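Local atomic coordinates of ADP-ribosylglycohydrolase (Thermus thermophilus, PDB entry 2YZV), a protein that belongs to the ADP-ribosylglycohydrolase family, with a mainly helical fold without strands that carries two magnesium ions bound by aspartate and threonine residues. Residues A[37-42]-A[245-250]; A[78-83]-A[156-161]; A[86-91]-A[108-113]. All blocks are in the same frame, centred on the assembly; numbering follows the deposited sequence.

Contact 1. Residues A[37-42]-A[245-250]; sequences PEVREM and AVNLGG
The loop that leads from helix 4-26 to helix 57-72 is fastened to the C-terminal end of helix 238-246 by an asparagine side chain, Asn247, whose amide pairs with the backbone of Val39. Both halves of the amide are used. Asn247 OD1 accepts the backbone N-H of Val39 at 2.9 Å from N, a nearly straight bond (171°) that arrives in the carbonyl plane on a lone pair. Its ND2 donates back to Val39 O over 3.1 Å, again on a lone pair and close to the amide plane of Asn247. The two hydrogen bonds close a ring between the side-chain amide and the backbone N-H and C=O of one residue, and together they fix the rotation of the amide group about its last torsion. ND2 has a further partner in Arg243 O, one turn back in the helix. The helix ends here: Val246 to Gly249 form a type I beta turn, closed by Gly249 N to Val246 O, and Gly249 leaves helical geometry with positive phi. Asn247 CG lies beside its own backbone N (chi1 -81°), which carries the amide over to the loop.

Glu38 makes van der Waals contact with the amide. Its CG lies 3.6 Å from Asn247 ND2, the two side chains crossing at about a right angle, while Glu38 CA is 3.3 Å from Asn247 OD1. The one apolar contact is slight, Val39 CB coming within 4.4 Å of Val246 CG2. Within the loop, the exposed Arg40 reaches Glu38 OE1 with NH1 at 3.0 Å in a salt bridge, meeting the oxygen from above the carboxylate plane. Glu41 pairs with Arg243 and Arg275, tying the same loop to further parts of the fold.

Contact 2. Residues A[78-83]-A[156-161]; sequences DQMDRY and RTTHGA
Thr157 and Met80 account for most of the surface buried here, with Thr158 and Tyr83 adding smaller patches. The Met80 side chain leaves helix 76-89 and slides past Thr157 in the opposite direction, so that the two lie alongside each other. Met80 SD is 3.7 Å from Thr157 CB, and Met80 CE goes on to lie 3.2 Å from the carbonyl oxygen of Thr157. Bends at chi2 (-66°) and chi3 (-90°) turn the thioether over the threonine backbone. Met80 SD also lies 4.2 Å from Thr158 CG2, which places the methionine against two consecutive residues of the loop.

That loop joins helix 147-156 to helix 162-179, and Ala161 at its end occupies the N-cap position of the second helix. In this all-helical fold the contact thus packs one face of helix 76-89 on an interhelical connection, with no hydrogen bond between the two segments. Leu109 and Tyr112 of helix 105-115 also touch Met80.

Thr157 offers a different branch to each neighbour. Thr157 CG2 meets Gln79 OE1 at 3.9 Å, the two side chains crossing at about a right angle. Thr157 OG1 sits near the ring plane of Tyr83, at its edge, 4.2 Å from Tyr83 CE2; with chi1 at 54° this hydroxyl stands between the backbone N and the carbonyl carbon, and it is hydrogen-bonded to Ala154 O in the preceding helix. The Thr158 hydroxyl, for its part, shares a 2.7 Å hydrogen bond between OG1 and His159 ND1 and also receives Arg133 NH2.

Contact 3. Residues A[86-91]-A[108-113]; sequences WYREGY and ALERYA
Between 86-91 and 108-113 the nearest CA atoms are those of Tyr87 and Leu109, 8.1 Å apart, near the C-terminal end of helix 76-89. This is helix-helix packing within the all-helical fold, apolar on its inner side and with a salt bridge at its exposed edge. On the inner side Leu109 CD1 presses against the root of the tyrosine, 3.4 Å from Tyr87 CB and 3.6 Å from Tyr87 CG.

Towards the surface, Arg88 runs out extended from CG to NE and brings its guanidinium end-on to Glu110, one nitrogen to each carboxylate oxygen. Arg88 NH2 donates to Glu110 OE1 at 3.0 Å, a bond of 155° that stays within the guanidinium plane. The bond from Arg88 NH1 to Glu110 OE2, 3.1 Å long, is more bent at 139°. Both oxygens are met on their syn sides, yet the two groups are not coplanar: their planes are turned 50° apart. Glu110 reaches this position by a bend at chi2 that folds its carboxylate back towards helix 76-89. Ala113, one turn further along, lies at the edge of the guanidinium, its CB 3.7 Å from Arg88 NH2. The carboxylate also borders the tyrosine, with Glu110 OE2 near the ring plane at its edge, 3.5 Å from Tyr87 CE2.

In the fold
Contacts 2 and 3 are neighbours, their centres about 10 Å apart, and both use helix 76-89; contact 1 lies about 29 and 30 Å from them, measured between centres, and touches neither. Along the chain, contact 3 is nested within the loop closed by contact 2, and both within the longer one closed by contact 1. Contact 2 is buried and relies on packing. Of the two surface contacts, contact 1 rests mainly on polar bonds of a side-chain amide to backbone, and contact 3 combines paired charges with apolar packing. Where contacts 2 and 3 meet, Tyr83 CB packs on Leu109 CD2, and Asp81 OD1 lies 2.6 Å from Tyr112 OH, a probable hydrogen bond.

Contact 1. Residues A[37-42]-A[245-250]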
ATOM      1  N   PRO A  37       4.516  -3.354 -24.265  1.00 21.22           N
ATOM      2  CA  PRO A  37       4.942  -4.745 -24.065  1.00 21.43           C
ATOM      3  C   PRO A  37       4.858  -5.145 -22.597  1.00 19.87           C
ATOM      4  O   PRO A  37       5.087  -4.321 -21.713  1.00 20.16           O
ATOM      5  CB  PRO A  37       6.379  -4.740 -24.577  1.00 22.45           C
ATOM      6  CG  PRO A  37       6.338  -3.695 -25.658  1.00 23.26           C
ATOM      7  CD  PRO A  37       5.553  -2.594 -24.988  1.00 21.11           C
ATOM      8  N   GLU A  38       4.543  -6.410 -22.338  1.00 19.81           N
ATOM      9  CA  GLU A  38       4.429  -6.871 -20.961  1.00 19.51           C
ATOM     10  C   GLU A  38       5.657  -6.565 -20.121  1.00 19.71           C
ATOM     11  O   GLU A  38       6.782  -6.928 -20.477  1.00 20.37           O
ATOM     12  CB  GLU A  38       4.163  -8.378 -20.889  1.00 19.46           C
ATOM     13  CG  GLU A  38       4.164  -8.892 -19.447  1.00 20.35           C
ATOM     14  CD  GLU A  38       4.009 -10.395 -19.337  1.00 23.24           C
ATOM     15  OE1 GLU A  38       4.641 -11.120 -20.131  1.00 22.46           O
ATOM     16  OE2 GLU A  38       3.266 -10.848 -18.440  1.00 23.75           O
ATOM     17  N   VAL A  39       5.428  -5.891 -19.001  1.00 17.97           N
ATOM     18  CA  VAL A  39       6.491  -5.557 -18.069  1.00 18.85           C
ATOM     19  C   VAL A  39       6.703  -6.803 -17.216  1.00 18.56           C
ATOM     20  O   VAL A  39       5.744  -7.344 -16.657  1.00 18.38           O
ATOM     21  CB  VAL A  39       6.081  -4.391 -17.151  1.00 21.05           C
ATOM     22  CG1 VAL A  39       7.167  -4.132 -16.119  1.00 20.84           C
ATOM     23  CG2 VAL A  39       5.826  -3.151 -17.980  1.00 21.80           C
ATOM     24  N   ARG A  40       7.951  -7.254 -17.118  1.00 18.42           N
ATOM     25  CA  ARG A  40       8.266  -8.453 -16.347  1.00 20.07           C
ATOM     26  C   ARG A  40       9.458  -8.302 -15.406  1.00 20.10           C
ATOM     27  O   ARG A  40       9.593  -9.061 -14.446  1.00 20.32           O
ATOM     28  CB  ARG A  40       8.542  -9.624 -17.297  1.00 22.03           C
ATOM     29  CG  ARG A  40       7.411  -9.939 -18.259  1.00 25.08           C
ATOM     30  CD  ARG A  40       7.841 -10.959 -19.307  1.00 29.67           C
ATOM     31  NE  ARG A  40       8.205 -12.250 -18.728  1.00 33.42           N
ATOM     32  CZ  ARG A  40       7.354 -13.068 -18.116  1.00 34.68           C
ATOM     33  NH1 ARG A  40       6.074 -12.737 -17.996  1.00 35.74           N
ATOM     34  NH2 ARG A  40       7.782 -14.227 -17.633  1.00 35.55           N
ATOM     35  N   GLU A  41      10.327  -7.335 -15.673  1.00 18.81           N
ATOM     36  CA  GLU A  41      11.509  -7.161 -14.837  1.00 19.93           C
ATOM     37  C   GLU A  41      11.759  -5.722 -14.397  1.00 19.11           C
ATOM     38  O   GLU A  41      11.106  -4.795 -14.877  1.00 17.82           O
ATOM     39  CB  GLU A  41      12.745  -7.682 -15.577  1.00 23.57           C
ATOM     40  CG  GLU A  41      12.649  -9.126 -16.066  1.00 25.95           C
ATOM     41  CD  GLU A  41      12.258 -10.101 -14.971  1.00 27.95           C
ATOM     42  OE1 GLU A  41      12.658  -9.888 -13.808  1.00 28.72           O
ATOM     43  OE2 GLU A  41      11.559 -11.091 -15.274  1.00 28.80           O
ATOM     44  N   MET A  42      12.711  -5.555 -13.477  1.00 18.33           N
ATOM     45  CA  MET A  42      13.097  -4.243 -12.952  1.00 18.94           C
ATOM     46  C   MET A  42      14.028  -3.541 -13.933  1.00 20.23           C
ATOM     47  O   MET A  42      15.248  -3.669 -13.849  1.00 23.25           O
ATOM     48  CB  MET A  42      13.826  -4.395 -11.612  1.00 20.13           C
ATOM     49  CG  MET A  42      12.939  -4.747 -10.445  1.00 19.96           C
ATOM     50  SD  MET A  42      11.978  -3.338  -9.837  1.00 17.49           S
ATOM     51  CE  MET A  42      11.155  -4.135  -8.438  1.00 16.43           C
ATOM     52  N   ALA A 245      -0.939  -6.893 -12.115  1.00 10.11           N
ATOM     53  CA  ALA A 245      -1.224  -5.578 -11.559  1.00  9.68           C
ATOM     54  C   ALA A 245      -0.572  -4.423 -12.304  1.00 10.33           C
ATOM     55  O   ALA A 245      -1.246  -3.466 -12.687  1.00  9.95           O
ATOM     56  CB  ALA A 245      -0.811  -5.536 -10.088  1.00  9.48           C
ATOM     57  N   VAL A 246       0.733  -4.498 -12.515  1.00 10.42           N
ATOM     58  CA  VAL A 246       1.402  -3.390 -13.175  1.00 11.10           C
ATOM     59  C   VAL A 246       1.081  -3.254 -14.652  1.00 11.47           C
ATOM     60  O   VAL A 246       1.108  -2.149 -15.184  1.00 10.54           O
ATOM     61  CB  VAL A 246       2.939  -3.438 -12.971  1.00 12.61           C
ATOM     62  CG1 VAL A 246       3.258  -3.409 -11.482  1.00 13.55           C
ATOM     63  CG2 VAL A 246       3.530  -4.661 -13.636  1.00 14.06           C
ATOM     64  N   ASN A 247       0.744  -4.357 -15.314  1.00 11.07           N
ATOM     65  CA  ASN A 247       0.432  -4.272 -16.729  1.00 11.17           C
ATOM     66  C   ASN A 247      -0.936  -3.677 -17.044  1.00 11.58           C
ATOM     67  O   ASN A 247      -1.343  -3.612 -18.204  1.00 13.70           O
ATOM     68  CB  ASN A 247       0.640  -5.633 -17.394  1.00 12.45           C
ATOM     69  CG  ASN A 247       2.102  -5.885 -17.709  1.00 13.80           C
ATOM     70  OD1 ASN A 247       2.670  -5.261 -18.614  1.00 13.34           O
ATOM     71  ND2 ASN A 247       2.731  -6.773 -16.946  1.00 13.46           N
ATOM     72  N   LEU A 248      -1.638  -3.230 -16.006  1.00 11.37           N
ATOM     73  CA  LEU A 248      -2.922  -2.566 -16.195  1.00 12.03           C
ATOM     74  C   LEU A 248      -2.591  -1.134 -16.595  1.00 12.68           C
ATOM     75  O   LEU A 248      -3.440  -0.401 -17.094  1.00 12.48           O
ATOM     76  CB  LEU A 248      -3.719  -2.531 -14.894  1.00 12.60           C
ATOM     77  CG  LEU A 248      -4.285  -3.845 -14.367  1.00 12.21           C
ATOM     78  CD1 LEU A 248      -4.913  -3.590 -13.009  1.00 10.84           C
ATOM     79  CD2 LEU A 248      -5.313  -4.407 -15.340  1.00 12.94           C
ATOM     80  N   GLY A 249      -1.341  -0.743 -16.364  1.00 12.65           N
ATOM     81  CA  GLY A 249      -0.919   0.606 -16.689  1.00 13.17           C
ATOM     82  C   GLY A 249      -1.574   1.619 -15.767  1.00 13.65           C
ATOM     83  O   GLY A 249      -1.939   1.297 -14.635  1.00 13.44           O
ATOM     84  N   GLY A 250      -1.732   2.848 -16.250  1.00 13.83           N
ATOM     85  CA  GLY A 250      -2.342   3.881 -15.430  1.00 14.50           C
ATOM     86  C   GLY A 250      -1.511   4.161 -14.190  1.00 12.54           C
ATOM     87  O   GLY A 250      -0.296   4.342 -14.280  1.00 14.18           O
TER

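Contact 2. Residues A[78-83]-A[156-161]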
ATOM      1  N   ASP A  78       3.379  13.976  14.070  1.00 16.67           N
ATOM      2  CA  ASP A  78       4.750  13.646  13.691  1.00 16.41           C
ATOM      3  C   ASP A  78       4.793  13.073  12.278  1.00 15.99           C
ATOM      4  O   ASP A  78       5.743  13.306  11.531  1.00 15.53           O
ATOM      5  CB  ASP A  78       5.353  12.645  14.677  1.00 16.65           C
ATOM      6  CG  ASP A  78       6.782  12.271  14.323  1.00 18.28           C
ATOM      7  OD1 ASP A  78       6.991  11.179  13.755  1.00 17.88           O
ATOM      8  OD2 ASP A  78       7.695  13.075  14.600  1.00 19.82           O
ATOM      9  N   GLN A  79       3.763  12.320  11.910  1.00 15.47           N
ATOM     10  CA  GLN A  79       3.708  11.752  10.570  1.00 14.30           C
ATOM     11  C   GLN A  79       3.744  12.885   9.556  1.00 15.95           C
ATOM     12  O   GLN A  79       4.520  12.853   8.599  1.00 16.56           O
ATOM     13  CB  GLN A  79       2.425  10.941  10.391  1.00 14.17           C
ATOM     14  CG  GLN A  79       2.437   9.616  11.125  1.00 13.81           C
ATOM     15  CD  GLN A  79       1.058   9.002  11.240  1.00 15.75           C
ATOM     16  OE1 GLN A  79       0.179   9.258  10.412  1.00 17.04           O
ATOM     17  NE2 GLN A  79       0.862   8.175  12.262  1.00 15.98           N
ATOM     18  N   MET A  80       2.912  13.896   9.784  1.00 15.33           N
ATOM     19  CA  MET A  80       2.834  15.042   8.892  1.00 15.32           C
ATOM     20  C   MET A  80       4.096  15.896   8.917  1.00 16.37           C
ATOM     21  O   MET A  80       4.475  16.461   7.893  1.00 16.72           O
ATOM     22  CB  MET A  80       1.596  15.880   9.229  1.00 14.72           C
ATOM     23  CG  MET A  80       0.282  15.190   8.862  1.00 15.18           C
ATOM     24  SD  MET A  80       0.066  14.974   7.070  1.00 13.05           S
ATOM     25  CE  MET A  80      -0.777  16.521   6.660  1.00 11.58           C
ATOM     26  N   ASP A  81       4.751  15.998  10.072  1.00 16.38           N
ATOM     27  CA  ASP A  81       5.986  16.771  10.145  1.00 18.80           C
ATOM     28  C   ASP A  81       6.979  16.119   9.186  1.00 19.51           C
ATOM     29  O   ASP A  81       7.701  16.801   8.458  1.00 19.26           O
ATOM     30  CB  ASP A  81       6.580  16.762  11.559  1.00 19.49           C
ATOM     31  CG  ASP A  81       5.781  17.598  12.542  1.00 21.65           C
ATOM     32  OD1 ASP A  81       5.238  18.645  12.132  1.00 22.07           O
ATOM     33  OD2 ASP A  81       5.712  17.216  13.729  1.00 23.29           O
ATOM     34  N   ARG A  82       7.000  14.790   9.182  1.00 19.00           N
ATOM     35  CA  ARG A  82       7.908  14.053   8.314  1.00 20.69           C
ATOM     36  C   ARG A  82       7.520  14.155   6.840  1.00 21.31           C
ATOM     37  O   ARG A  82       8.386  14.363   5.992  1.00 21.84           O
ATOM     38  CB  ARG A  82       7.973  12.586   8.741  1.00 20.52           C
ATOM     39  CG  ARG A  82       8.556  12.375  10.132  1.00 21.02           C
ATOM     40  CD  ARG A  82       8.515  10.904  10.516  1.00 24.12           C
ATOM     41  NE  ARG A  82       8.903  10.675  11.905  1.00 26.33           N
ATOM     42  CZ  ARG A  82      10.148  10.753  12.363  1.00 29.09           C
ATOM     43  NH1 ARG A  82      11.148  11.052  11.545  1.00 31.58           N
ATOM     44  NH2 ARG A  82      10.391  10.533  13.647  1.00 29.73           N
ATOM     45  N   TYR A  83       6.232  14.008   6.526  1.00 21.85           N
ATOM     46  CA  TYR A  83       5.801  14.108   5.132  1.00 22.37           C
ATOM     47  C   TYR A  83       6.141  15.492   4.595  1.00 24.50           C
ATOM     48  O   TYR A  83       6.626  15.633   3.473  1.00 24.88           O
ATOM     49  CB  TYR A  83       4.289  13.902   4.977  1.00 19.91           C
ATOM     50  CG  TYR A  83       3.741  12.552   5.387  1.00 18.68           C
ATOM     51  CD1 TYR A  83       4.497  11.387   5.257  1.00 18.32           C
ATOM     52  CD2 TYR A  83       2.438  12.439   5.872  1.00 17.15           C
ATOM     53  CE1 TYR A  83       3.966  10.143   5.603  1.00 17.99           C
ATOM     54  CE2 TYR A  83       1.899  11.207   6.214  1.00 17.95           C
ATOM     55  CZ  TYR A  83       2.664  10.063   6.081  1.00 16.46           C
ATOM     56  OH  TYR A  83       2.119   8.847   6.425  1.00 17.81           O
ATOM     57  N   ARG A 156      -6.704   9.915   7.113  1.00 11.64           N
ATOM     58  CA  ARG A 156      -7.212  11.273   7.282  1.00 12.06           C
ATOM     59  C   ARG A 156      -6.168  12.381   7.279  1.00 12.84           C
ATOM     60  O   ARG A 156      -6.508  13.552   7.095  1.00 12.15           O
ATOM     61  CB  ARG A 156      -8.055  11.358   8.558  1.00 11.44           C
ATOM     62  CG  ARG A 156      -9.418  10.685   8.435  1.00 13.11           C
ATOM     63  CD  ARG A 156     -10.172  10.753   9.747  1.00 12.85           C
ATOM     64  NE  ARG A 156     -10.302  12.134  10.203  1.00 14.06           N
ATOM     65  CZ  ARG A 156     -10.019  12.540  11.435  1.00 13.14           C
ATOM     66  NH1 ARG A 156      -9.591  11.671  12.341  1.00 14.92           N
ATOM     67  NH2 ARG A 156     -10.153  13.821  11.759  1.00 15.18           N
ATOM     68  N   THR A 157      -4.905  12.025   7.485  1.00 11.70           N
ATOM     69  CA  THR A 157      -3.853  13.030   7.471  1.00 12.11           C
ATOM     70  C   THR A 157      -3.768  13.707   6.106  1.00 12.92           C
ATOM     71  O   THR A 157      -3.487  14.903   6.021  1.00 13.19           O
ATOM     72  CB  THR A 157      -2.472  12.420   7.794  1.00 11.14           C
ATOM     73  OG1 THR A 157      -2.205  11.328   6.902  1.00 11.61           O
ATOM     74  CG2 THR A 157      -2.429  11.936   9.238  1.00 10.99           C
ATOM     75  N   THR A 158      -4.034  12.954   5.041  1.00 10.81           N
ATOM     76  CA  THR A 158      -3.943  13.502   3.689  1.00 11.29           C
ATOM     77  C   THR A 158      -5.190  13.358   2.817  1.00 11.02           C
ATOM     78  O   THR A 158      -5.333  14.066   1.816  1.00 12.76           O
ATOM     79  CB  THR A 158      -2.770  12.864   2.928  1.00 11.37           C
ATOM     80  OG1 THR A 158      -2.978  11.449   2.847  1.00 11.73           O
ATOM     81  CG2 THR A 158      -1.450  13.140   3.645  1.00 12.17           C
ATOM     82  N   HIS A 159      -6.083  12.442   3.185  1.00 11.84           N
ATOM     83  CA  HIS A 159      -7.302  12.205   2.411  1.00 12.60           C
ATOM     84  C   HIS A 159      -8.525  12.160   3.312  1.00 13.11           C
ATOM     85  O   HIS A 159      -8.511  11.500   4.354  1.00 15.03           O
ATOM     86  CB  HIS A 159      -7.197  10.879   1.648  1.00 12.46           C
ATOM     87  CG  HIS A 159      -6.140  10.872   0.590  1.00 13.23           C
ATOM     88  ND1 HIS A 159      -4.800  11.030   0.873  1.00 13.37           N
ATOM     89  CD2 HIS A 159      -6.227  10.744  -0.755  1.00 14.95           C
ATOM     90  CE1 HIS A 159      -4.108  11.001  -0.251  1.00 14.59           C
ATOM     91  NE2 HIS A 159      -4.949  10.828  -1.254  1.00 16.54           N
ATOM     92  N   GLY A 160      -9.594  12.838   2.900  1.00 11.89           N
ATOM     93  CA  GLY A 160     -10.794  12.866   3.718  1.00 13.57           C
ATOM     94  C   GLY A 160     -12.075  12.314   3.116  1.00 13.57           C
ATOM     95  O   GLY A 160     -13.107  12.315   3.785  1.00 14.32           O
ATOM     96  N   ALA A 161     -12.027  11.849   1.870  1.00 12.39           N
ATOM     97  CA  ALA A 161     -13.221  11.298   1.228  1.00 12.27           C
ATOM     98  C   ALA A 161     -13.640   9.990   1.893  1.00 12.21           C
ATOM     99  O   ALA A 161     -12.802   9.136   2.190  1.00 12.00           O
ATOM    100  CB  ALA A 161     -12.964  11.074  -0.263  1.00 12.42           C
TER

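Contact 3. Residues A[86-91]-A[108-113]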
ATOM      1  N   TRP A  86       9.765  15.968   3.917  1.00 38.31           N
ATOM      2  CA  TRP A  86      10.160  15.259   2.704  1.00 39.11           C
ATOM      3  C   TRP A  86       9.627  15.991   1.477  1.00 39.71           C
ATOM      4  O   TRP A  86      10.276  16.033   0.430  1.00 39.17           O
ATOM      5  CB  TRP A  86       9.624  13.822   2.732  1.00 40.63           C
ATOM      6  CG  TRP A  86       9.723  13.109   1.411  1.00 42.25           C
ATOM      7  CD1 TRP A  86       8.781  13.080   0.422  1.00 42.60           C
ATOM      8  CD2 TRP A  86      10.841  12.357   0.922  1.00 43.23           C
ATOM      9  NE1 TRP A  86       9.242  12.356  -0.652  1.00 43.29           N
ATOM     10  CE2 TRP A  86      10.504  11.901  -0.372  1.00 43.32           C
ATOM     11  CE3 TRP A  86      12.096  12.023   1.452  1.00 43.54           C
ATOM     12  CZ2 TRP A  86      11.377  11.129  -1.146  1.00 44.65           C
ATOM     13  CZ3 TRP A  86      12.965  11.255   0.682  1.00 44.46           C
ATOM     14  CH2 TRP A  86      12.599  10.817  -0.604  1.00 45.20           C
ATOM     15  N   TYR A  87       8.442  16.573   1.622  1.00 40.00           N
ATOM     16  CA  TYR A  87       7.800  17.311   0.544  1.00 41.17           C
ATOM     17  C   TYR A  87       8.570  18.581   0.194  1.00 42.31           C
ATOM     18  O   TYR A  87       8.726  18.915  -0.980  1.00 41.77           O
ATOM     19  CB  TYR A  87       6.367  17.670   0.948  1.00 41.38           C
ATOM     20  CG  TYR A  87       5.651  18.589  -0.015  1.00 42.18           C
ATOM     21  CD1 TYR A  87       5.428  18.210  -1.339  1.00 42.69           C
ATOM     22  CD2 TYR A  87       5.183  19.836   0.401  1.00 42.81           C
ATOM     23  CE1 TYR A  87       4.756  19.052  -2.226  1.00 43.24           C
ATOM     24  CE2 TYR A  87       4.508  20.685  -0.478  1.00 43.14           C
ATOM     25  CZ  TYR A  87       4.299  20.285  -1.787  1.00 43.36           C
ATOM     26  OH  TYR A  87       3.627  21.117  -2.655  1.00 44.44           O
ATOM     27  N   ARG A  88       9.053  19.282   1.215  1.00 43.62           N
ATOM     28  CA  ARG A  88       9.794  20.519   1.001  1.00 45.65           C
ATOM     29  C   ARG A  88      11.215  20.301   0.491  1.00 46.82           C
ATOM     30  O   ARG A  88      11.765  21.156  -0.201  1.00 47.26           O
ATOM     31  CB  ARG A  88       9.829  21.349   2.287  1.00 45.48           C
ATOM     32  CG  ARG A  88       8.464  21.842   2.733  1.00 46.13           C
ATOM     33  CD  ARG A  88       8.585  22.984   3.730  1.00 46.64           C
ATOM     34  NE  ARG A  88       7.283  23.500   4.147  1.00 46.98           N
ATOM     35  CZ  ARG A  88       6.353  23.959   3.313  1.00 46.74           C
ATOM     36  NH1 ARG A  88       6.570  23.969   2.004  1.00 46.91           N
ATOM     37  NH2 ARG A  88       5.202  24.414   3.789  1.00 46.36           N
ATOM     38  N   GLU A  89      11.808  19.161   0.831  1.00 47.79           N
ATOM     39  CA  GLU A  89      13.163  18.862   0.380  1.00 49.41           C
ATOM     40  C   GLU A  89      13.152  18.436  -1.084  1.00 50.19           C
ATOM     41  O   GLU A  89      14.181  18.472  -1.760  1.00 50.17           O
ATOM     42  CB  GLU A  89      13.782  17.756   1.237  1.00 50.21           C
ATOM     43  CG  GLU A  89      14.040  18.165   2.679  1.00 51.62           C
ATOM     44  CD  GLU A  89      14.657  17.049   3.501  1.00 52.75           C
ATOM     45  OE1 GLU A  89      14.910  17.267   4.706  1.00 52.97           O
ATOM     46  OE2 GLU A  89      14.891  15.955   2.942  1.00 53.12           O
ATOM     47  N   GLY A  90      11.981  18.035  -1.567  1.00 51.02           N
ATOM     48  CA  GLY A  90      11.855  17.615  -2.950  1.00 52.07           C
ATOM     49  C   GLY A  90      11.490  18.779  -3.850  1.00 53.06           C
ATOM     50  O   GLY A  90      11.130  19.853  -3.368  1.00 52.83           O
ATOM     51  N   TYR A  91      11.583  18.569  -5.159  1.00 54.17           N
ATOM     52  CA  TYR A  91      11.257  19.615  -6.121  1.00 55.23           C
ATOM     53  C   TYR A  91      10.384  19.059  -7.240  1.00 55.88           C
ATOM     54  O   TYR A  91      10.039  17.859  -7.176  1.00 56.10           O
ATOM     55  CB  TYR A  91      12.534  20.216  -6.716  1.00 55.60           C
ATOM     56  CG  TYR A  91      13.552  20.656  -5.686  1.00 56.31           C
ATOM     57  CD1 TYR A  91      14.409  19.734  -5.084  1.00 56.68           C
ATOM     58  CD2 TYR A  91      13.651  21.992  -5.303  1.00 56.31           C
ATOM     59  CE1 TYR A  91      15.342  20.133  -4.129  1.00 56.78           C
ATOM     60  CE2 TYR A  91      14.578  22.402  -4.346  1.00 56.48           C
ATOM     61  CZ  TYR A  91      15.420  21.468  -3.765  1.00 56.51           C
ATOM     62  OH  TYR A  91      16.340  21.870  -2.824  1.00 56.74           O
ATOM     63  N   ALA A 108      -2.899  19.065   1.341  1.00 19.06           N
ATOM     64  CA  ALA A 108      -3.038  18.626   2.723  1.00 16.37           C
ATOM     65  C   ALA A 108      -1.803  19.043   3.517  1.00 16.14           C
ATOM     66  O   ALA A 108      -1.911  19.520   4.645  1.00 14.14           O
ATOM     67  CB  ALA A 108      -3.215  17.111   2.778  1.00 18.33           C
ATOM     68  N   LEU A 109      -0.627  18.868   2.925  1.00 14.90           N
ATOM     69  CA  LEU A 109       0.606  19.236   3.607  1.00 14.50           C
ATOM     70  C   LEU A 109       0.693  20.739   3.870  1.00 14.74           C
ATOM     71  O   LEU A 109       1.137  21.160   4.937  1.00 14.94           O
ATOM     72  CB  LEU A 109       1.817  18.761   2.798  1.00 15.61           C
ATOM     73  CG  LEU A 109       1.907  17.238   2.641  1.00 19.48           C
ATOM     74  CD1 LEU A 109       3.121  16.877   1.804  1.00 19.31           C
ATOM     75  CD2 LEU A 109       1.992  16.580   4.010  1.00 18.32           C
ATOM     76  N   GLU A 110       0.269  21.552   2.907  1.00 14.55           N
ATOM     77  CA  GLU A 110       0.307  22.999   3.096  1.00 14.85           C
ATOM     78  C   GLU A 110      -0.788  23.441   4.066  1.00 13.30           C
ATOM     79  O   GLU A 110      -0.644  24.452   4.756  1.00 13.45           O
ATOM     80  CB  GLU A 110       0.146  23.724   1.758  1.00 14.26           C
ATOM     81  CG  GLU A 110       1.333  23.563   0.812  1.00 18.33           C
ATOM     82  CD  GLU A 110       2.626  24.140   1.371  1.00 20.98           C
ATOM     83  OE1 GLU A 110       2.575  24.898   2.365  1.00 21.13           O
ATOM     84  OE2 GLU A 110       3.700  23.845   0.802  1.00 22.79           O
ATOM     85  N   ARG A 111      -1.882  22.686   4.117  1.00 12.92           N
ATOM     86  CA  ARG A 111      -2.970  22.999   5.038  1.00 13.86           C
ATOM     87  C   ARG A 111      -2.435  22.775   6.452  1.00 13.35           C
ATOM     88  O   ARG A 111      -2.642  23.595   7.344  1.00 14.02           O
ATOM     89  CB  ARG A 111      -4.173  22.084   4.774  1.00 14.36           C
ATOM     90  CG  ARG A 111      -5.354  22.295   5.708  1.00 18.61           C
ATOM     91  CD  ARG A 111      -6.543  21.417   5.312  1.00 18.99           C
ATOM     92  NE  ARG A 111      -7.189  21.852   4.070  1.00 21.49           N
ATOM     93  CZ  ARG A 111      -7.211  21.154   2.937  1.00 21.88           C
ATOM     94  NH1 ARG A 111      -6.616  19.969   2.858  1.00 23.49           N
ATOM     95  NH2 ARG A 111      -7.843  21.637   1.875  1.00 23.13           N
ATOM     96  N   TYR A 112      -1.733  21.662   6.646  1.00 13.52           N
ATOM     97  CA  TYR A 112      -1.149  21.344   7.943  1.00 13.78           C
ATOM     98  C   TYR A 112      -0.104  22.392   8.330  1.00 13.94           C
ATOM     99  O   TYR A 112      -0.065  22.865   9.470  1.00 14.21           O
ATOM    100  CB  TYR A 112      -0.488  19.962   7.907  1.00 13.20           C
ATOM    101  CG  TYR A 112       0.368  19.687   9.119  1.00 14.00           C
ATOM    102  CD1 TYR A 112      -0.204  19.575  10.384  1.00 13.11           C
ATOM    103  CD2 TYR A 112       1.757  19.594   9.011  1.00 15.28           C
ATOM    104  CE1 TYR A 112       0.580  19.380  11.514  1.00 15.22           C
ATOM    105  CE2 TYR A 112       2.553  19.399  10.136  1.00 15.98           C
ATOM    106  CZ  TYR A 112       1.955  19.295  11.383  1.00 17.42           C
ATOM    107  OH  TYR A 112       2.725  19.108  12.507  1.00 19.77           O
ATOM    108  N   ALA A 113       0.743  22.753   7.375  1.00 13.85           N
ATOM    109  CA  ALA A 113       1.792  23.731   7.624  1.00 13.83           C
ATOM    110  C   ALA A 113       1.229  25.065   8.097  1.00 14.10           C
ATOM    111  O   ALA A 113       1.845  25.751   8.910  1.00 15.99           O
ATOM    112  CB  ALA A 113       2.624  23.936   6.359  1.00 16.35           C
TER